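Local coordinates for carboxypeptidase D (Drosophila melanogaster, PDB 3MN8), which removes C-terminal arginine or lysine from peptides and proteins as a zinc metallocarboxypeptidase, processing growth factors, peptide hormones and neuropeptides, at residues A41-L46 against M143-Y148; Y96-H101 against Q109-M114; H64-S69 against L75-I80. All coordinates share one frame; numbering follows the deposited sequence.

Contact 1. Residues A41-L46 against M143-Y148; sequences ASQEQL and MNPDGY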
loop_
_atom_site.group_PDB
_atom_site.type_symbol
_atom_site.label_atom_id
_atom_site.label_comp_id
_atom_site.label_asym_id
_atom_site.label_seq_id
_atom_site.Cartn_x
_atom_site.Cartn_y
_atom_site.Cartn_z
ATOM N N ALA A 41 14.910 -5.644 -13.863
ATOM C CA ALA A 41 14.114 -6.698 -14.491
ATOM C C ALA A 41 13.151 -6.120 -15.542
ATOM O O ALA A 41 12.385 -5.196 -15.268
ATOM C CB ALA A 41 13.362 -7.499 -13.443
ATOM N N SER A 42 13.216 -6.669 -16.753
ATOM C CA SER A 42 12.347 -6.223 -17.838
ATOM C C SER A 42 10.941 -6.772 -17.647
ATOM O O SER A 42 10.705 -7.595 -16.769
ATOM C CB SER A 42 12.897 -6.678 -19.195
ATOM O OG SER A 42 12.766 -8.082 -19.362
ATOM N N GLN A 43 10.009 -6.327 -18.476
ATOM C CA GLN A 43 8.676 -6.906 -18.466
ATOM C C GLN A 43 8.761 -8.420 -18.603
ATOM O O GLN A 43 8.181 -9.137 -17.801
ATOM C CB GLN A 43 7.826 -6.333 -19.597
ATOM C CG GLN A 43 6.380 -6.781 -19.565
ATOM C CD GLN A 43 5.658 -6.353 -18.288
ATOM O OE1 GLN A 43 6.003 -5.345 -17.658
ATOM N NE2 GLN A 43 4.637 -7.117 -17.908
ATOM N N GLU A 44 9.488 -8.915 -19.606
ATOM C CA GLU A 44 9.616 -10.362 -19.766
ATOM C C GLU A 44 10.248 -11.000 -18.525
ATOM O O GLU A 44 9.786 -12.031 -18.044
ATOM C CB GLU A 44 10.417 -10.742 -21.016
ATOM C CG GLU A 44 10.342 -12.240 -21.336
ATOM C CD GLU A 44 11.570 -12.783 -22.058
ATOM O OE1 GLU A 44 12.436 -11.979 -22.471
ATOM O OE2 GLU A 44 11.666 -14.023 -22.211
ATOM N N GLN A 45 11.304 -10.382 -18.005
ATOM C CA GLN A 45 11.999 -10.928 -16.844
ATOM C C GLN A 45 11.110 -10.986 -15.618
ATOM O O GLN A 45 11.259 -11.872 -14.775
ATOM C CB GLN A 45 13.266 -10.135 -16.545
ATOM C CG GLN A 45 14.339 -10.345 -17.610
ATOM C CD GLN A 45 15.728 -10.041 -17.108
ATOM O OE1 GLN A 45 16.030 -8.907 -16.746
ATOM N NE2 GLN A 45 16.583 -11.052 -17.081
ATOM N N LEU A 46 10.177 -10.044 -15.533
ATOM C CA LEU A 46 9.234 -9.981 -14.414
ATOM C C LEU A 46 8.149 -11.071 -14.466
ATOM O O LEU A 46 7.909 -11.766 -13.488
ATOM C CB LEU A 46 8.591 -8.590 -14.351
ATOM C CG LEU A 46 7.406 -8.420 -13.400
ATOM C CD1 LEU A 46 7.812 -8.828 -11.988
ATOM C CD2 LEU A 46 6.886 -6.991 -13.435
ATOM N N MET A 143 3.299 -0.586 -12.394
ATOM C CA MET A 143 1.923 -0.215 -12.680
ATOM C C MET A 143 1.950 0.576 -13.997
ATOM O O MET A 143 0.914 0.996 -14.519
ATOM C CB MET A 143 1.400 0.630 -11.519
ATOM C CG MET A 143 -0.060 0.946 -11.559
ATOM S SD MET A 143 -0.463 2.204 -10.331
ATOM C CE MET A 143 -1.791 3.053 -11.191
ATOM N N ASN A 144 3.156 0.763 -14.532
ATOM C CA ASN A 144 3.335 1.477 -15.782
ATOM C C ASN A 144 4.479 0.901 -16.626
ATOM O O ASN A 144 5.556 1.505 -16.739
ATOM C CB ASN A 144 3.557 2.958 -15.515
ATOM C CG ASN A 144 3.603 3.771 -16.787
ATOM O OD1 ASN A 144 3.318 3.261 -17.877
ATOM N ND2 ASN A 144 3.961 5.045 -16.660
ATOM N N PRO A 145 4.237 -0.277 -17.228
ATOM C CA PRO A 145 5.206 -0.969 -18.088
ATOM C C PRO A 145 5.563 -0.134 -19.317
ATOM O O PRO A 145 6.722 -0.070 -19.733
ATOM C CB PRO A 145 4.453 -2.235 -18.537
ATOM C CG PRO A 145 3.211 -2.300 -17.710
ATOM C CD PRO A 145 2.913 -0.929 -17.226
ATOM N N ASP A 146 4.547 0.483 -19.902
ATOM C CA ASP A 146 4.718 1.240 -21.119
ATOM C C ASP A 146 5.558 2.454 -20.782
ATOM O O ASP A 146 6.428 2.866 -21.558
ATOM C CB ASP A 146 3.352 1.646 -21.698
ATOM C CG ASP A 146 2.558 0.453 -22.240
ATOM O OD1 ASP A 146 2.939 -0.706 -21.974
ATOM O OD2 ASP A 146 1.549 0.671 -22.937
ATOM N N GLY A 147 5.298 3.015 -19.607
ATOM C CA GLY A 147 6.030 4.179 -19.144
ATOM C C GLY A 147 7.472 3.808 -18.913
ATOM O O GLY A 147 8.390 4.536 -19.301
ATOM N N TYR A 148 7.658 2.650 -18.292
ATOM C CA TYR A 148 8.986 2.137 -17.987
ATOM C C TYR A 148 9.783 1.900 -19.262
ATOM O O TYR A 148 10.852 2.481 -19.460
ATOM C CB TYR A 148 8.868 0.841 -17.194
ATOM C CG TYR A 148 10.181 0.131 -16.962
ATOM C CD1 TYR A 148 11.137 0.657 -16.099
ATOM C CD2 TYR A 148 10.460 -1.078 -17.587
ATOM C CE1 TYR A 148 12.342 0.008 -15.872
ATOM C CE2 TYR A 148 11.659 -1.737 -17.357
ATOM C CZ TYR A 148 12.594 -1.182 -16.500
ATOM O OH TYR A 148 13.786 -1.823 -16.272
#

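Contact 2. Residues Y96-H101 against Q109-M114; sequences YIANMH and QLLVYM. With ZN (zinc ion), chain F; GEM ((2-guanidinoethylmercapto)succinic acid), chain G.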
loop_
_atom_site.group_PDB
_atom_site.type_symbol
_atom_site.label_atom_id
_atom_site.label_comp_id
_atom_site.label_asym_id
_atom_site.label_seq_id
_atom_site.Cartn_x
_atom_site.Cartn_y
_atom_site.Cartn_z
ATOM N N TYR A 96 1.581 -3.589 -2.071
ATOM C CA TYR A 96 2.645 -2.647 -2.405
ATOM C C TYR A 96 2.630 -2.391 -3.913
ATOM O O TYR A 96 2.690 -3.335 -4.710
ATOM C CB TYR A 96 4.010 -3.204 -2.001
ATOM C CG TYR A 96 4.393 -2.920 -0.569
ATOM C CD1 TYR A 96 3.793 -1.885 0.137
ATOM C CD2 TYR A 96 5.366 -3.681 0.076
ATOM C CE1 TYR A 96 4.154 -1.610 1.439
ATOM C CE2 TYR A 96 5.730 -3.416 1.386
ATOM C CZ TYR A 96 5.113 -2.378 2.065
ATOM O OH TYR A 96 5.441 -2.089 3.372
ATOM N N ILE A 97 2.520 -1.132 -4.324
ATOM C CA ILE A 97 2.641 -0.851 -5.751
ATOM C C ILE A 97 3.881 -0.010 -6.004
ATOM O O ILE A 97 4.292 0.765 -5.139
ATOM C CB ILE A 97 1.386 -0.179 -6.369
ATOM C CG1 ILE A 97 0.130 -1.060 -6.212
ATOM C CG2 ILE A 97 1.618 0.048 -7.852
ATOM C CD1 ILE A 97 -0.635 -0.866 -4.936
ATOM N N ALA A 98 4.482 -0.178 -7.180
ATOM C CA ALA A 98 5.648 0.608 -7.554
ATOM C C ALA A 98 5.585 1.083 -9.009
ATOM O O ALA A 98 4.697 0.701 -9.767
ATOM C CB ALA A 98 6.903 -0.196 -7.318
ATOM N N ASN A 99 6.533 1.933 -9.377
ATOM C CA ASN A 99 6.763 2.306 -10.766
ATOM C C ASN A 99 5.547 2.829 -11.520
ATOM O O ASN A 99 5.409 2.566 -12.723
ATOM C CB ASN A 99 7.369 1.133 -11.541
ATOM C CG ASN A 99 7.965 1.564 -12.872
ATOM O OD1 ASN A 99 7.611 1.042 -13.924
ATOM N ND2 ASN A 99 8.861 2.539 -12.827
ATOM N N MET A 100 4.674 3.571 -10.838
ATOM C CA MET A 100 3.520 4.139 -11.528
ATOM C C MET A 100 4.005 5.227 -12.465
ATOM O O MET A 100 3.479 5.407 -13.565
ATOM C CB MET A 100 2.465 4.658 -10.553
ATOM C CG MET A 100 2.750 6.016 -9.948
ATOM S SD MET A 100 1.393 6.515 -8.872
ATOM C CE MET A 100 -0.010 6.133 -9.921
ATOM N N HIS A 101 5.024 5.951 -12.025
ATOM C CA HIS A 101 5.780 6.791 -12.931
ATOM C C HIS A 101 6.933 5.929 -13.426
ATOM O O HIS A 101 7.872 5.612 -12.668
ATOM C CB HIS A 101 6.267 8.057 -12.234
ATOM C CG HIS A 101 5.154 8.923 -11.733
ATOM N ND1 HIS A 101 4.831 9.029 -10.398
ATOM C CD2 HIS A 101 4.269 9.702 -12.398
ATOM C CE1 HIS A 101 3.807 9.852 -10.260
ATOM N NE2 HIS A 101 3.446 10.275 -11.458
ATOM N N GLN A 109 12.300 -2.446 -8.446
ATOM C CA GLN A 109 13.245 -3.512 -8.112
ATOM C C GLN A 109 13.141 -3.965 -6.666
ATOM O O GLN A 109 13.317 -5.160 -6.380
ATOM C CB GLN A 109 14.687 -3.117 -8.439
ATOM C CG GLN A 109 15.104 -3.474 -9.846
ATOM C CD GLN A 109 14.766 -4.903 -10.186
ATOM O OE1 GLN A 109 14.000 -5.172 -11.115
ATOM N NE2 GLN A 109 15.330 -5.835 -9.431
ATOM N N LEU A 110 12.849 -3.028 -5.760
ATOM C CA LEU A 110 12.680 -3.379 -4.348
ATOM C C LEU A 110 11.542 -4.381 -4.119
ATOM O O LEU A 110 11.628 -5.254 -3.241
ATOM C CB LEU A 110 12.453 -2.136 -3.494
ATOM C CG LEU A 110 13.674 -1.232 -3.296
ATOM C CD1 LEU A 110 13.323 -0.119 -2.336
ATOM C CD2 LEU A 110 14.845 -2.004 -2.760
ATOM N N LEU A 111 10.477 -4.257 -4.905
ATOM C CA LEU A 111 9.355 -5.168 -4.766
ATOM C C LEU A 111 9.696 -6.511 -5.374
ATOM O O LEU A 111 9.249 -7.549 -4.899
ATOM C CB LEU A 111 8.102 -4.595 -5.416
ATOM C CG LEU A 111 7.441 -3.479 -4.615
ATOM C CD1 LEU A 111 6.139 -3.030 -5.270
ATOM C CD2 LEU A 111 7.199 -3.987 -3.203
ATOM N N VAL A 112 10.495 -6.493 -6.432
ATOM C CA VAL A 112 10.946 -7.730 -7.037
ATOM C C VAL A 112 11.797 -8.468 -6.021
ATOM O O VAL A 112 11.623 -9.669 -5.801
ATOM C CB VAL A 112 11.748 -7.447 -8.305
ATOM C CG1 VAL A 112 12.633 -8.627 -8.646
ATOM C CG2 VAL A 112 10.792 -7.115 -9.458
ATOM N N TYR A 113 12.702 -7.732 -5.384
ATOM C CA TYR A 113 13.497 -8.253 -4.269
ATOM C C TYR A 113 12.657 -8.793 -3.091
ATOM O O TYR A 113 12.917 -9.878 -2.576
ATOM C CB TYR A 113 14.443 -7.162 -3.756
ATOM C CG TYR A 113 15.552 -6.785 -4.718
ATOM C CD1 TYR A 113 16.216 -5.564 -4.602
ATOM C CD2 TYR A 113 15.946 -7.651 -5.735
ATOM C CE1 TYR A 113 17.242 -5.215 -5.475
ATOM C CE2 TYR A 113 16.969 -7.313 -6.612
ATOM C CZ TYR A 113 17.606 -6.094 -6.477
ATOM O OH TYR A 113 18.613 -5.753 -7.345
ATOM N N MET A 114 11.664 -8.028 -2.653
ATOM C CA MET A 114 10.819 -8.467 -1.549
ATOM C C MET A 114 10.179 -9.835 -1.827
ATOM O O MET A 114 10.283 -10.741 -1.012
ATOM C CB MET A 114 9.751 -7.408 -1.228
ATOM C CG MET A 114 8.788 -7.790 -0.086
ATOM S SD MET A 114 9.569 -7.997 1.546
ATOM C CE MET A 114 10.379 -6.402 1.675
HETATM ZN ZN ZN F . 6.351 9.547 -8.975
HETATM C C8 GEM G . 4.301 13.249 -6.597
HETATM S S7 GEM G . 3.422 12.064 -5.617
HETATM C C6 GEM G . 4.115 12.388 -4.020
HETATM C C5 GEM G . 4.022 13.851 -3.595
HETATM N N3 GEM G . 2.621 14.147 -3.345
HETATM C C1 GEM G . 2.083 15.341 -3.122
HETATM N N4 GEM G . 0.779 15.460 -2.908
HETATM N N2 GEM G . 2.850 16.427 -3.116
HETATM C C9 GEM G . 3.647 13.278 -7.953
HETATM O O14 GEM G . 2.737 12.451 -8.187
HETATM O O15 GEM G . 4.024 14.124 -8.791
HETATM C C10 GEM G . 5.809 12.963 -6.691
HETATM C C11 GEM G . 6.228 11.721 -7.466
HETATM O O12 GEM G . 7.047 10.945 -6.915
HETATM O O13 GEM G . 5.786 11.526 -8.628
#

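Contact 3. Residues H64-S69 against L75-I80; sequences HFLGRS and LLALQI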
loop_
_atom_site.group_PDB
_atom_site.type_symbol
_atom_site.label_atom_id
_atom_site.label_comp_id
_atom_site.label_asym_id
_atom_site.label_seq_id
_atom_site.Cartn_x
_atom_site.Cartn_y
_atom_site.Cartn_z
ATOM N N HIS A 64 -1.732 -12.850 -10.119
ATOM C CA HIS A 64 -3.016 -12.256 -10.443
ATOM C C HIS A 64 -2.881 -11.278 -11.599
ATOM O O HIS A 64 -1.977 -10.433 -11.607
ATOM C CB HIS A 64 -3.559 -11.538 -9.219
ATOM C CG HIS A 64 -3.739 -12.441 -8.042
ATOM N ND1 HIS A 64 -4.909 -13.134 -7.811
ATOM C CD2 HIS A 64 -2.887 -12.793 -7.052
ATOM C CE1 HIS A 64 -4.775 -13.861 -6.718
ATOM N NE2 HIS A 64 -3.559 -13.670 -6.236
ATOM N N PHE A 65 -3.778 -11.413 -12.575
ATOM C CA PHE A 65 -3.848 -10.509 -13.724
ATOM C C PHE A 65 -4.831 -9.386 -13.408
ATOM O O PHE A 65 -5.988 -9.649 -13.064
ATOM C CB PHE A 65 -4.295 -11.290 -14.962
ATOM C CG PHE A 65 -4.666 -10.432 -16.141
ATOM C CD1 PHE A 65 -5.974 -10.018 -16.335
ATOM C CD2 PHE A 65 -3.714 -10.067 -17.073
ATOM C CE1 PHE A 65 -6.317 -9.237 -17.421
ATOM C CE2 PHE A 65 -4.053 -9.294 -18.166
ATOM C CZ PHE A 65 -5.356 -8.875 -18.338
ATOM N N LEU A 66 -4.364 -8.143 -13.500
ATOM C CA LEU A 66 -5.177 -6.976 -13.162
ATOM C C LEU A 66 -5.666 -6.315 -14.438
ATOM O O LEU A 66 -6.734 -5.703 -14.469
ATOM C CB LEU A 66 -4.363 -5.973 -12.353
ATOM C CG LEU A 66 -3.640 -6.515 -11.118
ATOM C CD1 LEU A 66 -3.044 -5.381 -10.328
ATOM C CD2 LEU A 66 -4.588 -7.288 -10.246
ATOM N N GLY A 67 -4.878 -6.435 -15.497
ATOM C CA GLY A 67 -5.277 -5.886 -16.770
ATOM C C GLY A 67 -4.066 -5.660 -17.638
ATOM O O GLY A 67 -2.975 -6.120 -17.317
ATOM N N ARG A 68 -4.254 -4.935 -18.734
ATOM C CA ARG A 68 -3.169 -4.692 -19.657
ATOM C C ARG A 68 -2.994 -3.197 -19.950
ATOM O O ARG A 68 -3.939 -2.412 -19.831
ATOM C CB ARG A 68 -3.393 -5.498 -20.934
ATOM C CG ARG A 68 -2.617 -6.807 -20.996
ATOM C CD ARG A 68 -3.309 -7.781 -21.932
ATOM N NE ARG A 68 -2.505 -8.972 -22.187
ATOM C CZ ARG A 68 -2.991 -10.207 -22.264
ATOM N NH1 ARG A 68 -4.288 -10.435 -22.098
ATOM N NH2 ARG A 68 -2.173 -11.219 -22.504
ATOM N N SER A 69 -1.768 -2.820 -20.312
ATOM C CA SER A 69 -1.433 -1.448 -20.646
ATOM C C SER A 69 -1.883 -1.141 -22.072
ATOM O O SER A 69 -2.339 -2.031 -22.802
ATOM C CB SER A 69 0.068 -1.256 -20.541
ATOM O OG SER A 69 0.721 -1.823 -21.671
ATOM N N LEU A 75 -0.329 -6.173 -16.626
ATOM C CA LEU A 75 -0.228 -5.629 -15.280
ATOM C C LEU A 75 -0.494 -6.765 -14.306
ATOM O O LEU A 75 -1.609 -7.282 -14.246
ATOM C CB LEU A 75 -1.235 -4.495 -15.071
ATOM C CG LEU A 75 -0.945 -3.100 -15.659
ATOM C CD1 LEU A 75 0.005 -3.163 -16.841
ATOM C CD2 LEU A 75 -2.226 -2.407 -16.073
ATOM N N LEU A 76 0.535 -7.151 -13.551
ATOM C CA LEU A 76 0.501 -8.366 -12.737
ATOM C C LEU A 76 0.756 -8.097 -11.252
ATOM O O LEU A 76 1.537 -7.213 -10.899
ATOM C CB LEU A 76 1.563 -9.350 -13.230
ATOM C CG LEU A 76 1.472 -9.906 -14.647
ATOM C CD1 LEU A 76 2.778 -10.603 -15.028
ATOM C CD2 LEU A 76 0.293 -10.858 -14.778
ATOM N N ALA A 77 0.118 -8.888 -10.389
ATOM C CA ALA A 77 0.344 -8.799 -8.948
ATOM C C ALA A 77 0.600 -10.170 -8.363
ATOM O O ALA A 77 -0.210 -11.078 -8.535
ATOM C CB ALA A 77 -0.843 -8.171 -8.254
ATOM N N LEU A 78 1.720 -10.315 -7.659
ATOM C CA LEU A 78 2.013 -11.569 -6.989
ATOM C C LEU A 78 1.473 -11.517 -5.587
ATOM O O LEU A 78 1.891 -10.674 -4.795
ATOM C CB LEU A 78 3.518 -11.835 -6.932
ATOM C CG LEU A 78 3.925 -13.231 -6.426
ATOM C CD1 LEU A 78 3.628 -14.302 -7.478
ATOM C CD2 LEU A 78 5.403 -13.298 -6.018
ATOM N N GLN A 79 0.549 -12.421 -5.288
ATOM C CA GLN A 79 0.075 -12.643 -3.925
ATOM C C GLN A 79 0.909 -13.669 -3.171
ATOM O O GLN A 79 1.246 -14.721 -3.705
ATOM C CB GLN A 79 -1.368 -13.126 -3.940
ATOM C CG GLN A 79 -1.806 -13.746 -2.654
ATOM C CD GLN A 79 -3.154 -14.393 -2.793
ATOM O OE1 GLN A 79 -3.557 -14.770 -3.891
ATOM N NE2 GLN A 79 -3.861 -14.534 -1.680
ATOM N N ILE A 80 1.215 -13.354 -1.916
ATOM C CA ILE A 80 1.899 -14.259 -1.000
ATOM C C ILE A 80 1.047 -14.409 0.249
ATOM O O ILE A 80 0.660 -13.413 0.864
ATOM C CB ILE A 80 3.249 -13.685 -0.581
ATOM C CG1 ILE A 80 4.139 -13.499 -1.815
ATOM C CG2 ILE A 80 3.896 -14.578 0.468
ATOM C CD1 ILE A 80 5.358 -12.642 -1.596
#

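Contact 1. Residues A41-L46 against M143-Y148
Gln43 runs alongside Pro145, both side chains heading in one direction, the amide oxygen of one resting against the ring of the other. Gln43 OE1 comes 3.6 Å from Pro145 CB, with CG of the proline a little farther off. The glutamine chain starts with CG anti to its own nitrogen (chi1 -174°) and then bends at chi2 (61°), which brings the amide round to the proline. The second touch is polar at both ends but too long for a bond: Ala41 O stands 3.8 Å from Tyr148 OH, obliquely to the phenol ring.

Around this thin first shell, each segment braces its own helix start. Ser42 is the N-cap of helix 43-56, its OG accepting from Gln45 N at 3.0 Å in a fairly straight bond (164°). Asn144 does the same for helix 145-149, where Gly147 N reaches OD1 from above the carbonyl plane of the amide.

Farther out, Gln43 NE2 is held by Glu47, Asp146 forms a salt bridge with Arg73, and the Tyr148 ring receives Arg108 in a cation-pi contact. The example illustrates two capped helix starts in a peptidase M14 domain that meet without sharing a hydrogen bond: van der Waals contact joins them, while the polar groups that fix their positions are engaged within each segment or with third parties.

Contact 2. Residues Y96-H101 against Q109-M114
Leu111 carries the helix side of this contact by itself: CD2 lies on the Tyr96 side chain, CD1 on the backbone of Tyr96 and Ile97 and the methyl of Ala98. CD2 packs 3.5 Å from Tyr96 CB and lies obliquely to the ring, the two side chains crossing at about a right angle. CD1 is 3.5 Å from Tyr96 O and 3.6 Å from Ala98 CB. Chi1 of -75° holds CG of the leucine anti to its carbonyl carbon, and the fork of CD1 and CD2 then straddles Tyr96 and Ala98. No hydrogen bond crosses; the phenol OH instead meets Leu328 O.

Segment 96-101 then leads to the catalytic zinc. His101 ND1 binds the zinc ion at 2.1 Å, and Glu104 and His217 complete the protein ligands; His101 and Glu104 form the HxxE pair of the M14 family. A carboxylate of the bound guanidinoethylmercaptosuccinic acid takes the metal through O13 at 2.1 Å and O12 at 2.6 Å. At its other nitrogen, His101 NE2 is hydrogen-bonded to Asp172, which together with the zinc bond probably limits the ring's rotation.

Strand 93-97 runs between the parallel strands 136-140 and 212-217, and helix 106-121 belongs to the beta-alpha-beta crossover joining it to 136-140. Helix 317-333 packs against both Tyr96 and Leu110.

Contact 3. Residues H64-S69 against L75-I80
His64 and Ala77 form a hydrogen-bonded antiparallel pair that satisfies four backbone groups at once: His64 N gives to Ala77 O at 2.8 Å, and Ala77 N returns to His64 O at 2.9 Å. The histidine side chain adds a third link. With CG opposite the carbonyl carbon (chi1 -59°), the ring swings along the strand pair toward Gln79, and NE2 donates to Gln79 OE1 at 2.6 Å. That oxygen lies close to the imidazole plane, although the ring and amide planes are turned 42° apart. At the other end of the amide, Gln79 NE2 has a weak hydrogen bond to Asp136 OD2. A leucine in place of His64 would lose the NE2 donor and would probably leave Gln79 OE1 without its mate, its amide held by this weak bond and freer to turn.

Past the non-hydrogen-bonded pair of Phe65 and Leu76 the register slips by one residue, a beta bulge. Leu75 still has both its groups used: its O accepts from Leu66 N at 3.0 Å and its N donates to Gly67 O at 2.7 Å. Gly67 has backbone angles at which a CB would press on the preceding carbonyl oxygen.

This hairpin ends the main sheet, with strand 61-68 at its margin and strand 74-80 pairing onward with 136-140. Helix 196-205 packs on Leu75, on the face that also holds His64 and Ala77, while helix 43-56 meets Leu76 on the reverse face.

The three contacts cluster in the peptidase domain, their centres 11 to 13 Å apart, with contact 1 at the junction. Toward contact 2 it has two probable hydrogen bonds: Ala41 N to Gln109 OE1 at 2.9 Å, and Asn144 ND2 to Met100 O at 3.2 Å, the latter beside the zinc ligand His101. Toward contact 3, Asp146 OD1 probably hydrogen-bonds Ser69 OG (2.5 Å), and Pro145 CG packs on Leu75 CD1. Contacts 2 and 3 do not touch, their nearest atoms about 5 Å apart, yet strand 93-97 and the hairpin belong to the same sheet. Contact 2 supplies a metal ligand, the side chain of Tyr148 in contact 1 is about 12 Å from the zinc ion, and the hairpin lies away from the site.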